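Local coordinates for capsid protein (Bocavirus gorilla/GBoV1/2009, PDB 7LNK), which forms, in sixty copies, the T=1 icosahedral shell of a bocavirus, which probably encloses its single-stranded DNA genome as in other parvoviruses, at residues T334-N337 with G338-I341. Numbering follows the deposited sequence.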
loop_
_atom_site.group_PDB
_atom_site.type_symbol
_atom_site.label_atom_id
_atom_site.label_comp_id
_atom_site.label_asym_id
_atom_site.label_seq_id
_atom_site.Cartn_x
_atom_site.Cartn_y
_atom_site.Cartn_z
ATOM N N THR A 334 -107.737 53.684 -20.453
ATOM C CA THR A 334 -108.020 54.956 -21.097
ATOM C C THR A 334 -108.698 55.868 -20.090
ATOM O O THR A 334 -109.370 55.410 -19.167
ATOM C CB THR A 334 -108.921 54.795 -22.330
ATOM O OG1 THR A 334 -110.144 54.159 -21.949
ATOM C CG2 THR A 334 -108.248 53.974 -23.411
ATOM N N GLY A 335 -108.520 57.167 -20.281
ATOM C CA GLY A 335 -109.251 58.118 -19.463
ATOM C C GLY A 335 -108.743 58.151 -18.038
ATOM O O GLY A 335 -107.536 58.163 -17.783
ATOM N N ASN A 336 -109.677 58.178 -17.092
ATOM C CA ASN A 336 -109.368 58.337 -15.679
ATOM C C ASN A 336 -109.279 57.022 -14.927
ATOM O O ASN A 336 -109.094 57.036 -13.708
ATOM C CB ASN A 336 -110.405 59.231 -15.011
ATOM C CG ASN A 336 -110.365 60.639 -15.527
ATOM O OD1 ASN A 336 -111.390 61.209 -15.893
ATOM N ND2 ASN A 336 -109.178 61.220 -15.549
ATOM N N ASN A 337 -109.426 55.893 -15.602
ATOM C CA ASN A 337 -109.355 54.597 -14.944
ATOM C C ASN A 337 -108.088 53.872 -15.373
ATOM O O ASN A 337 -107.669 53.969 -16.530
ATOM C CB ASN A 337 -110.626 53.781 -15.212
ATOM C CG ASN A 337 -110.888 53.531 -16.687
ATOM O OD1 ASN A 337 -109.977 53.327 -17.482
ATOM N ND2 ASN A 337 -112.159 53.559 -17.058
ATOM N N GLY A 338 -107.457 53.186 -14.426
ATOM C CA GLY A 338 -106.201 52.515 -14.668
ATOM C C GLY A 338 -104.975 53.386 -14.547
ATOM O O GLY A 338 -103.859 52.864 -14.610
ATOM N N ASN A 339 -105.145 54.688 -14.375
ATOM C CA ASN A 339 -104.029 55.613 -14.280
ATOM C C ASN A 339 -103.536 55.716 -12.847
ATOM O O ASN A 339 -104.321 55.663 -11.898
ATOM C CB ASN A 339 -104.433 56.992 -14.793
ATOM C CG ASN A 339 -105.580 57.581 -14.017
ATOM O OD1 ASN A 339 -106.278 56.877 -13.298
ATOM N ND2 ASN A 339 -105.776 58.879 -14.148
ATOM N N ILE A 340 -102.227 55.849 -12.692
ATOM C CA ILE A 340 -101.610 56.040 -11.390
ATOM C C ILE A 340 -100.923 57.390 -11.384
ATOM O O ILE A 340 -100.005 57.630 -12.173
ATOM C CB ILE A 340 -100.627 54.915 -11.046
ATOM C CG1 ILE A 340 -101.406 53.635 -10.794
ATOM C CG2 ILE A 340 -99.782 55.286 -9.856
ATOM C CD1 ILE A 340 -100.559 52.459 -10.644
ATOM N N ILE A 341 -101.374 58.264 -10.497
ATOM C CA ILE A 341 -100.817 59.593 -10.333
ATOM C C ILE A 341 -99.799 59.529 -9.211
ATOM O O ILE A 341 -100.102 59.044 -8.116
ATOM C CB ILE A 341 -101.915 60.612 -10.006
ATOM C CG1 ILE A 341 -102.932 60.666 -11.135
ATOM C CG2 ILE A 341 -101.308 61.975 -9.812
ATOM C CD1 ILE A 341 -104.165 61.427 -10.783
#
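The side-chain amide of N339 turns one face to the backbone of G335 and N336. G335 O stands almost directly over one end of this plane, 4.1 Å from the atom modelled as ND2, while N336 O approaches the opposite end from a tilted direction, about 2 Å above the plane. N336 O is 3.6 Å from CG of N339 and 2.9 Å from the branch built as OD1. The amide of N336 stands off on the same side, its plane inclined to that of N339 by about 47°. With chi1 of N339 at 60°, CG lies between the backbone N and the carbonyl carbon, which folds the amide back along the chain toward N336. The contact lies at the end of the loop of a beta hairpin, where the type II' turn from T334 to N337 runs into strand 339-341, the antiparallel partner of strand 326-328. Two glycines with positive phi, G335 and G338, bend the chain on the way. This hairpin belongs to the long insertion between strands 207-223 and 415-420, consistent with the GH loop of the parvovirus jelly roll. Y328 OH ties down the turn by hydrogen bonding to G335 O, and backbone bonds join G338 to Q329 and I340 to W327. T253 of a neighbouring subunit packs against both N336 and N339.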